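PDB 3HL1: ferritin like protein from Caulobacter vibrioides, which is of unknown function but belongs to the ferritin-like family and may bind a metal such as iron, as relatives do. Local coordinates for residues 22-27 against 82-87; 31-36 against 45-50; 51-56 against 203-208; 60-65 against 70-75; 182-187 against 192-197. One frame throughout, in Å; residues are numbered along the deposited sequence. Where two conformers were deposited one is given.

Contact 1: residues 22-27 against 82-87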
# COMPACT_ATOMS: atom_id res chain seq x y z
N GLU A 22 2.95 0.48 -1.67
CA GLU A 22 1.58 -0.07 -1.51
C GLU A 22 1.56 -1.11 -0.37
O GLU A 22 0.68 -1.13 0.47
CB GLU A 22 1.03 -0.72 -2.82
CG GLU A 22 0.93 0.26 -4.00
CD GLU A 22 -0.17 1.33 -3.89
OE1 GLU A 22 -1.13 1.12 -3.12
OE2 GLU A 22 -0.09 2.33 -4.67
N LEU A 23 2.55 -1.99 -0.37
CA LEU A 23 2.64 -3.03 0.66
C LEU A 23 2.80 -2.41 2.06
O LEU A 23 2.18 -2.86 3.06
CB LEU A 23 3.85 -3.94 0.38
CG LEU A 23 3.97 -5.12 1.38
CD1 LEU A 23 2.69 -5.97 1.37
CD2 LEU A 23 5.16 -6.00 1.14
N TRP A 24 3.68 -1.40 2.17
CA TRP A 24 3.87 -0.70 3.43
C TRP A 24 2.55 -0.23 4.07
O TRP A 24 2.39 -0.34 5.26
CB TRP A 24 4.87 0.45 3.28
CG TRP A 24 5.20 1.15 4.51
CD1 TRP A 24 6.31 0.97 5.26
CD2 TRP A 24 4.50 2.24 5.08
NE1 TRP A 24 6.29 1.80 6.34
CE2 TRP A 24 5.21 2.61 6.25
CE3 TRP A 24 3.30 2.90 4.77
CZ2 TRP A 24 4.78 3.63 7.08
CZ3 TRP A 24 2.88 3.93 5.61
CH2 TRP A 24 3.61 4.28 6.75
N THR A 25 1.59 0.24 3.28
CA THR A 25 0.33 0.72 3.79
C THR A 25 -0.54 -0.40 4.33
O THR A 25 -1.38 -0.14 5.15
CB THR A 25 -0.51 1.47 2.75
OG1 THR A 25 -0.98 0.52 1.79
CG2 THR A 25 0.27 2.62 2.05
N ILE A 26 -0.37 -1.64 3.86
CA ILE A 26 -1.29 -2.71 4.22
C ILE A 26 -1.22 -3.09 5.71
O ILE A 26 -2.25 -3.03 6.40
CB ILE A 26 -1.16 -3.92 3.22
CG1 ILE A 26 -1.66 -3.43 1.83
CG2 ILE A 26 -1.95 -5.14 3.73
CD1 ILE A 26 -1.31 -4.29 0.68
N PRO A 27 -0.02 -3.50 6.22
CA PRO A 27 0.06 -3.68 7.67
C PRO A 27 -0.27 -2.46 8.51
O PRO A 27 -0.87 -2.61 9.57
CB PRO A 27 1.50 -4.20 7.90
CG PRO A 27 1.90 -4.80 6.60
CD PRO A 27 1.26 -3.87 5.58
N THR A 82 9.37 8.35 11.29
CA THR A 82 8.38 8.95 10.38
C THR A 82 8.71 8.60 8.90
O THR A 82 8.30 9.29 7.98
CB THR A 82 8.35 10.49 10.56
OG1 THR A 82 9.69 11.02 10.41
CG2 THR A 82 7.81 10.88 11.94
N ALA A 83 9.43 7.50 8.70
CA ALA A 83 9.84 7.09 7.36
C ALA A 83 8.73 6.31 6.60
O ALA A 83 8.37 5.19 6.98
CB ALA A 83 11.12 6.26 7.45
N VAL A 84 8.19 6.95 5.55
CA VAL A 84 7.25 6.38 4.61
C VAL A 84 8.02 6.10 3.31
O VAL A 84 8.69 7.00 2.80
CB VAL A 84 6.06 7.36 4.36
CG1 VAL A 84 5.06 6.77 3.31
CG2 VAL A 84 5.33 7.65 5.68
N PRO A 85 7.97 4.87 2.78
CA PRO A 85 8.74 4.57 1.56
C PRO A 85 8.49 5.54 0.40
O PRO A 85 7.37 5.69 -0.05
CB PRO A 85 8.31 3.13 1.20
CG PRO A 85 7.92 2.52 2.57
CD PRO A 85 7.29 3.68 3.32
N HIS A 86 9.55 6.24 -0.03
CA HIS A 86 9.54 7.01 -1.30
C HIS A 86 8.73 8.32 -1.25
O HIS A 86 8.44 8.89 -2.29
CB HIS A 86 9.14 6.10 -2.50
CG HIS A 86 10.05 4.91 -2.67
ND1 HIS A 86 11.37 5.04 -3.03
CD2 HIS A 86 9.87 3.59 -2.44
CE1 HIS A 86 11.95 3.86 -3.03
NE2 HIS A 86 11.06 2.95 -2.69
N ILE A 87 8.35 8.74 -0.05
CA ILE A 87 7.58 9.97 0.15
C ILE A 87 8.35 10.93 1.06
O ILE A 87 8.85 10.56 2.11
CB ILE A 87 6.18 9.74 0.75
CG1 ILE A 87 5.35 8.81 -0.15
CG2 ILE A 87 5.46 11.09 0.97
CD1 ILE A 87 5.15 9.33 -1.60
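A83 opens the contact with its carbonyl: its O comes obliquely to the six-membered part of the W24 indole, 3.9 Å from CZ2. The small methyl of A83 stays off the ring, so at this position the loop touches W24 through its backbone. V84 follows with a branched side chain that reaches the far end of the indole by two routes. Its CG2 meets W24 CH2 at 3.9 Å, and its CG1, anti to the backbone N, is placed over the rim of one ring face.

P85 covers the same face more closely. Its CD lies 3.4 Å from the centroid of the five-membered ring and 8° off the normal, a CH-pi contact, while its CG is 3.5 Å from W24 CD1. Proline also suits the second position of the type II turn that runs from V84 to I87, where its fixed phi is what the turn requires. H86 then takes the positive phi of the third position, and its ND1 bonds to the carbonyl of T139.

The indole projects from helix 8-35 toward this loop because CG is anti to the backbone N (chi1 -176°). Its NE1 is bonded to the carbonyl of E78, and the rings of Y79 and Y28 pack against it. The contact is therefore mainly dispersive, with a weak electrostatic part: the C-H groups at P85 CD, next to the proline's own amide nitrogen and so probably slightly positive, face an electron-rich surface, while the E78 bond satisfies the indole N-H and helps fix the rotation of the plane.

Contact 2: residues 31-36 against 45-50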
# COMPACT_ATOMS: atom_id res chain seq x y z
N THR A 31 -3.41 -2.84 10.98
CA THR A 31 -3.12 -2.63 12.41
C THR A 31 -4.13 -1.66 13.03
O THR A 31 -4.70 -1.97 14.07
CB THR A 31 -1.66 -2.22 12.64
OG1 THR A 31 -0.84 -3.26 12.11
CG2 THR A 31 -1.39 -2.04 14.17
N VAL A 32 -4.39 -0.54 12.35
CA VAL A 32 -5.47 0.41 12.77
C VAL A 32 -6.82 -0.25 12.73
O VAL A 32 -7.57 -0.15 13.69
CB VAL A 32 -5.47 1.69 11.90
CG1 VAL A 32 -6.69 2.61 12.19
CG2 VAL A 32 -4.11 2.38 12.08
N LEU A 33 -7.15 -0.91 11.63
CA LEU A 33 -8.45 -1.57 11.48
C LEU A 33 -8.80 -2.46 12.65
O LEU A 33 -9.82 -2.31 13.29
CB LEU A 33 -8.48 -2.42 10.20
CG LEU A 33 -9.75 -3.13 9.81
CD1 LEU A 33 -10.94 -2.07 9.62
CD2 LEU A 33 -9.54 -4.09 8.60
N TYR A 34 -7.95 -3.42 12.92
CA TYR A 34 -8.27 -4.43 13.93
C TYR A 34 -8.19 -3.92 15.35
O TYR A 34 -8.75 -4.56 16.25
CB TYR A 34 -7.41 -5.69 13.73
CG TYR A 34 -7.90 -6.53 12.57
CD1 TYR A 34 -9.11 -7.19 12.65
CD2 TYR A 34 -7.20 -6.57 11.36
CE1 TYR A 34 -9.60 -7.93 11.58
CE2 TYR A 34 -7.69 -7.29 10.29
CZ TYR A 34 -8.87 -7.99 10.41
OH TYR A 34 -9.35 -8.72 9.37
N SER A 35 -7.61 -2.73 15.54
CA SER A 35 -7.67 -2.05 16.84
C SER A 35 -9.07 -1.61 17.24
O SER A 35 -9.32 -1.45 18.43
CB SER A 35 -6.75 -0.84 16.96
OG SER A 35 -7.34 0.30 16.32
N ILE A 36 -9.96 -1.42 16.27
CA ILE A 36 -11.27 -0.93 16.50
C ILE A 36 -12.11 -2.08 17.01
O ILE A 36 -12.30 -3.06 16.32
CB ILE A 36 -11.92 -0.34 15.25
CG1 ILE A 36 -11.00 0.77 14.70
CG2 ILE A 36 -13.30 0.23 15.61
CD1 ILE A 36 -11.35 1.27 13.25
N ARG A 45 -15.47 0.11 8.73
CA ARG A 45 -15.87 -0.25 7.37
C ARG A 45 -15.17 0.63 6.31
O ARG A 45 -14.87 0.16 5.21
CB ARG A 45 -17.40 -0.24 7.26
CG ARG A 45 -18.06 -1.51 7.93
CD ARG A 45 -19.12 -1.18 8.99
NE ARG A 45 -20.52 -1.42 8.58
CZ ARG A 45 -21.22 -2.54 8.76
NH1 ARG A 45 -20.69 -3.64 9.31
NH2 ARG A 45 -22.49 -2.59 8.36
N LEU A 46 -14.89 1.88 6.63
CA LEU A 46 -14.12 2.73 5.71
C LEU A 46 -12.71 2.21 5.50
O LEU A 46 -12.24 2.15 4.38
CB LEU A 46 -14.05 4.18 6.18
CG LEU A 46 -15.36 5.01 6.16
CD1 LEU A 46 -15.06 6.46 6.67
CD2 LEU A 46 -15.99 5.01 4.74
N ILE A 47 -12.06 1.85 6.59
CA ILE A 47 -10.67 1.35 6.54
C ILE A 47 -10.53 -0.03 5.87
O ILE A 47 -9.59 -0.28 5.09
CB ILE A 47 -10.02 1.37 7.94
CG1 ILE A 47 -9.87 2.82 8.39
CG2 ILE A 47 -8.60 0.69 7.91
CD1 ILE A 47 -9.43 2.99 9.90
N GLN A 48 -11.44 -0.93 6.20
CA GLN A 48 -11.48 -2.23 5.61
C GLN A 48 -11.55 -2.17 4.09
O GLN A 48 -10.77 -2.82 3.41
CB GLN A 48 -12.67 -2.99 6.18
CG GLN A 48 -12.76 -4.40 5.73
CD GLN A 48 -13.99 -5.05 6.32
OE1 GLN A 48 -13.89 -6.05 6.99
NE2 GLN A 48 -15.14 -4.43 6.14
N ALA A 49 -12.44 -1.35 3.55
CA ALA A 49 -12.58 -1.25 2.11
C ALA A 49 -11.27 -0.70 1.51
O ALA A 49 -10.78 -1.20 0.48
CB ALA A 49 -13.80 -0.37 1.72
N ALA A 50 -10.65 0.26 2.21
CA ALA A 50 -9.38 0.85 1.76
C ALA A 50 -8.24 -0.15 1.71
O ALA A 50 -7.44 -0.15 0.78
CB ALA A 50 -8.96 2.07 2.67
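The first two long helices of this ferritin-like fold, 8-35 and 42-67, form an antiparallel helical hairpin, and V32, L33 and I36 meet I47 and Q48 close to the turn between them. The short segments 31-35 and 45-50 run at 147° to one another with axes 9.4 Å apart, a spacing that branched and leucine side chains fill well.

I47 is the central residue. Its two branches part at CB: CG2, anti to the backbone N, lies against L33 CB at 3.9 Å, while the longer arm through CG1 carries CD1 to V32 CG1 at 3.6 Å. I47 and L33 slide past each other in opposite directions, whereas V32 crosses I47 at about a right angle. The valine suits its place because its short, forked side chain can also pack on M118 of helix 112-121, which touches I47 as well.

L33 reaches across to the partner helix, its CG anti to the backbone N (chi1 -177°). Its CD1 then sits 3.6 Å from the backbone N of Q48, and its CD2 lies near Q48 CB, so the glutamine contributes the aliphatic root of its side chain.

Within segment 31-36, S35 OG donates to V32 O at 2.7 Å and also bonds to the backbone N of L110. I36 completes the apolar cluster with its CD1 4.2 Å from I47 CD1.

Contact 3: residues 51-56 against 203-208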
# COMPACT_ATOMS: atom_id res chain seq x y z
N VAL A 51 -8.16 -1.00 2.72
CA VAL A 51 -7.16 -2.08 2.82
C VAL A 51 -7.26 -3.01 1.62
O VAL A 51 -6.27 -3.40 0.98
CB VAL A 51 -7.37 -2.97 4.06
CG1 VAL A 51 -6.59 -4.31 3.90
CG2 VAL A 51 -6.95 -2.26 5.31
N TYR A 52 -8.48 -3.41 1.30
CA TYR A 52 -8.75 -4.27 0.17
C TYR A 52 -8.33 -3.59 -1.13
O TYR A 52 -7.79 -4.25 -2.00
CB TYR A 52 -10.24 -4.65 0.10
CG TYR A 52 -10.75 -5.53 1.25
CD1 TYR A 52 -9.86 -6.19 2.12
CD2 TYR A 52 -12.11 -5.72 1.46
CE1 TYR A 52 -10.32 -6.99 3.17
CE2 TYR A 52 -12.59 -6.54 2.50
CZ TYR A 52 -11.69 -7.18 3.34
OH TYR A 52 -12.17 -7.98 4.35
N GLN A 53 -8.55 -2.29 -1.25
CA GLN A 53 -8.07 -1.54 -2.41
C GLN A 53 -6.55 -1.48 -2.49
O GLN A 53 -5.97 -1.55 -3.58
CB GLN A 53 -8.66 -0.15 -2.45
CG GLN A 53 -10.16 -0.22 -2.63
CD GLN A 53 -10.76 1.12 -3.01
OE1 GLN A 53 -10.27 2.18 -2.62
NE2 GLN A 53 -11.82 1.06 -3.78
N GLU A 54 -5.89 -1.37 -1.35
CA GLU A 54 -4.41 -1.38 -1.37
C GLU A 54 -3.88 -2.69 -1.91
O GLU A 54 -2.92 -2.70 -2.66
CB GLU A 54 -3.81 -1.11 0.02
CG GLU A 54 -4.05 0.27 0.53
CD GLU A 54 -3.38 1.34 -0.37
OE1 GLU A 54 -2.15 1.44 -0.39
OE2 GLU A 54 -4.09 2.05 -1.06
N MSE A 55 -4.49 -3.81 -1.51
CA MSE A 55 -4.10 -5.14 -1.98
C MSE A 55 -4.27 -5.26 -3.48
O MSE A 55 -3.37 -5.74 -4.18
CB MSE A 55 -4.94 -6.21 -1.27
CG MSE A 55 -4.60 -6.33 0.21
SE MSE A 55 -5.97 -7.34 1.17
CE MSE A 55 -5.33 -7.09 2.89
N LEU A 56 -5.40 -4.78 -3.98
CA LEU A 56 -5.62 -4.66 -5.41
C LEU A 56 -4.53 -3.81 -6.07
O LEU A 56 -4.02 -4.22 -7.12
CB LEU A 56 -7.02 -4.08 -5.71
CG LEU A 56 -7.24 -3.72 -7.18
CD1 LEU A 56 -7.29 -5.02 -7.97
CD2 LEU A 56 -8.45 -2.82 -7.47
N VAL A 203 -4.53 5.39 -8.84
CA VAL A 203 -4.48 6.78 -8.41
C VAL A 203 -5.89 7.33 -8.08
O VAL A 203 -6.04 8.03 -7.07
CB VAL A 203 -3.83 7.66 -9.46
CG1 VAL A 203 -3.88 9.13 -9.03
CG2 VAL A 203 -2.35 7.20 -9.65
N ASP A 204 -6.88 7.00 -8.91
CA ASP A 204 -8.28 7.41 -8.67
C ASP A 204 -8.77 6.92 -7.32
O ASP A 204 -9.51 7.62 -6.65
CB ASP A 204 -9.25 6.83 -9.70
CG ASP A 204 -9.11 7.43 -11.09
OD1 ASP A 204 -8.34 8.37 -11.29
OD2 ASP A 204 -9.77 6.91 -12.01
N GLN A 205 -8.37 5.72 -6.92
CA GLN A 205 -8.80 5.15 -5.64
C GLN A 205 -8.15 5.85 -4.46
O GLN A 205 -8.80 6.05 -3.45
CB GLN A 205 -8.57 3.63 -5.57
CG GLN A 205 -9.51 2.84 -6.48
CD GLN A 205 -9.38 1.33 -6.33
OE1 GLN A 205 -8.41 0.81 -5.79
NE2 GLN A 205 -10.37 0.61 -6.83
N GLY A 206 -6.88 6.20 -4.56
CA GLY A 206 -6.19 6.90 -3.47
C GLY A 206 -6.62 8.34 -3.24
O GLY A 206 -6.98 8.72 -2.12
N GLU A 207 -6.56 9.15 -4.31
CA GLU A 207 -6.75 10.61 -4.22
C GLU A 207 -7.97 11.13 -4.96
O GLU A 207 -8.32 12.29 -4.79
CB GLU A 207 -5.51 11.36 -4.70
CG GLU A 207 -5.07 11.04 -6.12
CD GLU A 207 -3.98 11.98 -6.66
OE1 GLU A 207 -3.03 12.33 -5.90
OE2 GLU A 207 -4.06 12.33 -7.88
N GLY A 208 -8.59 10.31 -5.80
CA GLY A 208 -9.75 10.73 -6.58
C GLY A 208 -9.36 11.18 -7.97
O GLY A 208 -8.21 11.56 -8.22
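Q53 and Q205 stack their side-chain amides where helix 42-67 passes helix 188-207 in this ferritin-like fold. The two planes are 9° apart and the carbons face each other, Q53 CD 3.6 Å from Q205 CD. Both chains leave their helices with CG anti to the carbonyl carbon and run extended, which brings the flat ends together. The C-N bonds point roughly the same way, so NE2 of Q53 lies 3.4 Å from NE2 of Q205. Both are donors, so this is stacking without a hydrogen bond.

The polar partners come from outside the two segments. Q53 OE1 accepts from NE2 of H233, and Q205 OE1 accepts from NE2 of H57, so each amide is held by a histidine while its face stacks. Glutamine suits both positions, having a planar end to stack and an oxygen to bond. H57 is also bonded through ND1 to E22, and with E54 it has the E-x-x-H spacing with which ferritins bind iron; metal binding here can only be inferred, but Q205 could help to orient H57. An unidentified bound molecule, probably from the crystallisation liquor, is hydrogen-bonded to E54, about 6 Å from the Q205 side chain.

The remaining van der Waals contact comes from L56, which crosses Q205 at about a right angle. Its CG, anti to the backbone N, sends the CD2 methyl to 4.0 Å from Q205 NE2.

Contact 4: residues 60-65 against 70-75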
# COMPACT_ATOMS: atom_id res chain seq x y z
N LEU A 60 -2.04 -4.86 -9.19
CA LEU A 60 -2.01 -4.08 -10.43
C LEU A 60 -0.63 -3.65 -10.77
O LEU A 60 -0.23 -3.69 -11.95
CB LEU A 60 -2.96 -2.86 -10.34
CG LEU A 60 -4.47 -3.20 -10.16
CD1 LEU A 60 -5.31 -1.92 -10.24
CD2 LEU A 60 -4.92 -4.20 -11.19
N VAL A 61 0.12 -3.22 -9.75
CA VAL A 61 1.50 -2.87 -9.96
C VAL A 61 2.28 -4.10 -10.44
O VAL A 61 3.03 -4.01 -11.38
CB VAL A 61 2.19 -2.20 -8.73
CG1 VAL A 61 3.70 -2.06 -8.99
CG2 VAL A 61 1.59 -0.82 -8.46
N SER A 62 2.09 -5.26 -9.80
CA SER A 62 2.74 -6.48 -10.26
C SER A 62 2.41 -6.76 -11.74
O SER A 62 3.26 -7.14 -12.55
CB SER A 62 2.31 -7.69 -9.41
OG SER A 62 2.96 -8.88 -9.89
N ASN A 63 1.15 -6.60 -12.10
CA ASN A 63 0.71 -6.83 -13.48
C ASN A 63 1.35 -5.87 -14.48
O ASN A 63 1.83 -6.30 -15.53
CB ASN A 63 -0.85 -6.75 -13.60
CG ASN A 63 -1.53 -7.96 -13.02
OD1 ASN A 63 -0.88 -8.97 -12.70
ND2 ASN A 63 -2.90 -7.88 -12.91
N ILE A 64 1.45 -4.61 -14.12
CA ILE A 64 2.11 -3.63 -14.97
C ILE A 64 3.61 -3.97 -15.09
O ILE A 64 4.17 -4.00 -16.17
CB ILE A 64 1.98 -2.18 -14.40
CG1 ILE A 64 0.50 -1.73 -14.37
CG2 ILE A 64 2.82 -1.18 -15.27
CD1 ILE A 64 0.30 -0.47 -13.55
N ALA A 65 4.27 -4.18 -13.95
CA ALA A 65 5.70 -4.48 -13.93
C ALA A 65 5.96 -5.74 -14.76
O ALA A 65 6.92 -5.78 -15.54
CB ALA A 65 6.20 -4.66 -12.48
N TYR A 70 9.41 -7.32 -15.53
CA TYR A 70 9.91 -7.35 -14.17
C TYR A 70 8.90 -7.98 -13.19
O TYR A 70 7.84 -7.47 -12.99
CB TYR A 70 10.22 -5.94 -13.69
CG TYR A 70 10.77 -5.82 -12.29
CD1 TYR A 70 12.10 -6.11 -12.02
CD2 TYR A 70 9.96 -5.41 -11.25
CE1 TYR A 70 12.63 -6.00 -10.73
CE2 TYR A 70 10.47 -5.27 -9.95
CZ TYR A 70 11.78 -5.59 -9.69
OH TYR A 70 12.31 -5.51 -8.41
N SER A 71 9.29 -9.04 -12.53
CA SER A 71 8.48 -9.62 -11.44
C SER A 71 8.93 -8.99 -10.12
O SER A 71 10.07 -9.16 -9.71
CB SER A 71 8.66 -11.15 -11.37
OG SER A 71 8.21 -11.80 -12.51
N PRO A 72 8.06 -8.22 -9.46
CA PRO A 72 8.49 -7.66 -8.17
C PRO A 72 8.61 -8.71 -7.05
O PRO A 72 7.98 -9.80 -7.08
CB PRO A 72 7.37 -6.69 -7.80
CG PRO A 72 6.48 -6.58 -8.98
CD PRO A 72 6.69 -7.79 -9.83
N THR A 73 9.35 -8.36 -6.04
CA THR A 73 9.50 -9.24 -4.88
C THR A 73 9.13 -8.47 -3.65
O THR A 73 9.38 -7.28 -3.54
CB THR A 73 10.96 -9.71 -4.74
OG1 THR A 73 11.77 -8.54 -4.75
CG2 THR A 73 11.35 -10.46 -5.89
N LEU A 74 8.51 -9.12 -2.70
CA LEU A 74 8.07 -8.45 -1.51
C LEU A 74 8.81 -8.93 -0.30
O LEU A 74 9.05 -10.12 -0.12
CB LEU A 74 6.60 -8.73 -1.27
CG LEU A 74 5.60 -8.19 -2.28
CD1 LEU A 74 4.21 -8.72 -1.77
CD2 LEU A 74 5.60 -6.73 -2.45
N SER A 75 9.14 -8.00 0.58
CA SER A 75 9.69 -8.36 1.87
C SER A 75 8.95 -7.57 2.94
O SER A 75 8.26 -6.61 2.64
CB SER A 75 11.20 -8.16 1.90
OG SER A 75 11.55 -6.92 1.46
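A65, near the C-terminal end of helix 42-67 in this ferritin-like fold, meets Y70 and P72 of the loop that turns back along the helix. A hydrogen bond fixes the turn: Y70 N donates to A65 O at 2.9 Å, fairly straight at 160°, although the donor stands above the carbonyl plane, 43° out of it.

The side chains are arranged round the single methyl of A65. On one flank the Y70 ring offers an edge, with CD2 4.0 Å from A65 CB and the methyl near the ring plane. The ring leads outward from there because its CG is anti to the backbone N, and its OH bonds to Q16 of helix 8-35. P72 points its ring at the helix and fits beside A65 and the residue one turn earlier, S62: its CG lies 4.0 Å from A65 CB and equally far from S62 CA. Small residues suit both helix positions, since the loop backbone itself comes close, Y70 O being 3.3 Å from A65 CB. Proline gives the loop a compact apolar surface without an N-H to satisfy, and its CD rests 3.9 Å from S62 OG.

Contact 5: residues 182-187 against 192-197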
# COMPACT_ATOMS: atom_id res chain seq x y z
N LEU A 182 -8.09 -7.21 -14.84
CA LEU A 182 -7.35 -5.99 -14.73
C LEU A 182 -5.88 -6.39 -14.92
O LEU A 182 -5.04 -6.41 -14.00
CB LEU A 182 -7.66 -5.33 -13.42
CG LEU A 182 -9.05 -4.70 -13.26
CD1 LEU A 182 -9.13 -4.09 -11.89
CD2 LEU A 182 -9.35 -3.63 -14.31
N THR A 183 -5.64 -6.79 -16.16
CA THR A 183 -4.37 -7.33 -16.60
C THR A 183 -3.99 -6.73 -17.93
O THR A 183 -4.80 -6.15 -18.65
CB THR A 183 -4.46 -8.86 -16.80
OG1 THR A 183 -5.39 -9.12 -17.84
CG2 THR A 183 -4.94 -9.57 -15.56
N VAL A 184 -2.73 -6.92 -18.29
CA VAL A 184 -2.22 -6.49 -19.56
C VAL A 184 -2.18 -7.71 -20.47
O VAL A 184 -1.35 -8.62 -20.31
CB VAL A 184 -0.85 -5.81 -19.39
CG1 VAL A 184 -0.28 -5.40 -20.74
CG2 VAL A 184 -1.01 -4.57 -18.42
N THR A 185 -3.09 -7.71 -21.44
CA THR A 185 -3.25 -8.84 -22.35
C THR A 185 -2.65 -8.58 -23.72
O THR A 185 -2.49 -9.50 -24.50
CB THR A 185 -4.74 -9.17 -22.58
OG1 THR A 185 -5.39 -8.01 -23.12
CG2 THR A 185 -5.40 -9.56 -21.27
N GLU A 186 -2.33 -7.32 -24.04
CA GLU A 186 -1.77 -6.96 -25.34
C GLU A 186 -0.32 -6.47 -25.23
O GLU A 186 0.12 -6.00 -24.19
CB GLU A 186 -2.56 -5.83 -25.99
CG GLU A 186 -4.05 -6.03 -26.08
CD GLU A 186 -4.43 -7.14 -27.02
OE1 GLU A 186 -3.79 -7.22 -28.09
OE2 GLU A 186 -5.36 -7.92 -26.70
N SER A 187 0.41 -6.55 -26.35
CA SER A 187 1.79 -6.16 -26.38
C SER A 187 1.96 -4.75 -26.90
O SER A 187 1.03 -4.12 -27.43
CB SER A 187 2.60 -7.10 -27.22
OG SER A 187 2.53 -8.43 -26.71
N PHE A 192 0.61 -1.06 -23.38
CA PHE A 192 0.95 0.15 -22.65
C PHE A 192 -0.33 0.93 -22.30
O PHE A 192 -0.48 1.40 -21.17
CB PHE A 192 1.92 1.05 -23.42
CG PHE A 192 1.91 2.47 -22.95
CD1 PHE A 192 2.37 2.82 -21.69
CD2 PHE A 192 1.40 3.47 -23.75
CE1 PHE A 192 2.35 4.13 -21.26
CE2 PHE A 192 1.36 4.78 -23.31
CZ PHE A 192 1.85 5.11 -22.08
N LEU A 193 -1.24 1.08 -23.27
CA LEU A 193 -2.53 1.75 -23.00
C LEU A 193 -3.37 1.02 -21.90
O LEU A 193 -3.98 1.69 -21.05
CB LEU A 193 -3.32 1.94 -24.29
CG LEU A 193 -2.68 2.90 -25.31
CD1 LEU A 193 -3.38 2.95 -26.65
CD2 LEU A 193 -2.56 4.28 -24.64
N GLN A 194 -3.37 -0.30 -21.89
CA GLN A 194 -4.01 -1.07 -20.81
C GLN A 194 -3.34 -0.80 -19.47
O GLN A 194 -4.01 -0.64 -18.45
CB GLN A 194 -3.93 -2.56 -21.08
CG GLN A 194 -4.67 -3.01 -22.30
CD GLN A 194 -4.57 -4.46 -22.54
OE1 GLN A 194 -3.49 -5.03 -22.47
NE2 GLN A 194 -5.70 -5.10 -22.83
N ALA A 195 -2.01 -0.79 -19.47
CA ALA A 195 -1.21 -0.52 -18.24
C ALA A 195 -1.56 0.83 -17.67
O ALA A 195 -1.66 1.00 -16.46
CB ALA A 195 0.32 -0.60 -18.57
N LEU A 196 -1.74 1.82 -18.54
CA LEU A 196 -2.12 3.17 -18.11
C LEU A 196 -3.47 3.18 -17.41
O LEU A 196 -3.69 3.91 -16.45
CB LEU A 196 -2.19 4.15 -19.29
CG LEU A 196 -0.92 4.83 -19.80
CD1 LEU A 196 -1.31 5.83 -20.93
CD2 LEU A 196 -0.11 5.52 -18.69
N THR A 197 -4.39 2.37 -17.90
CA THR A 197 -5.69 2.27 -17.26
C THR A 197 -5.52 1.75 -15.85
O THR A 197 -6.13 2.26 -14.94
CB THR A 197 -6.60 1.36 -18.10
OG1 THR A 197 -6.70 1.93 -19.42
CG2 THR A 197 -7.97 1.17 -17.44
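The amide of Q194 is the flat group at the centre, with T185 OG1 at its edge and backbone N-H groups of T185 and E186 reaching its oxygen from opposite faces of the plane. At the edge, Q194 NE2 donates to T185 OG1 at 2.9 Å, nearly straight at 170° and only 3° out of the amide plane. OE1 takes two bonds: T185 N gives one at 2.9 Å, rather bent, and E186 N the other at 3.0 Å and straighter at 156°. Both donors are tilted out of the carbonyl plane. Three bonds thus hold the amide, fixing its rotation and satisfying consecutive N-H groups of an irregular chain.

Glutamine suits the task, as it has a donor and an acceptor on one planar end and an arm long enough to cross from helix to loop. That arm is extended, with CG anti to the carbonyl carbon. T185 supplies a hydroxyl turned toward NE2, and E186 lays its aliphatic CG 3.8 Å from Q194 NE2, its carboxylate plane steeply inclined to the amide.

V184 packs beside the amide. Its CG1 lies 3.7 Å from Q194 OE1, and its CG2 faces A195, 4.2 Å from CB, where a small residue lets the loop lie close. V184 is also bonded through its backbone to N165.

The arrangement is that of a loop folded back on the helix it leads into, with a helix side chain bonding its peptide groups; here it ties the loop to the first turns of helix 188-207 in the ferritin-like fold.

How the contacts relate
From the N terminus, contact 2 closes first, joining the long helices 8-35 and 42-67 across their short turn. Contact 4 follows, folding the chain back as helix 42-67 ends. Both lie within the larger loop that contact 1 closes by bringing 82-87 onto helix 8-35. Contact 3 crosses contact 1: it starts on helix 42-67, inside that loop, and reaches forward to helix 188-207, enclosing contacts 4 and 5. Contact 5 is the short closure at the start of helix 188-207. T25 OG1 probably bonds to E54 OE1, joining contacts 1 and 3, while N63 ND2 probably bonds to L182 O, joining contacts 4 and 5.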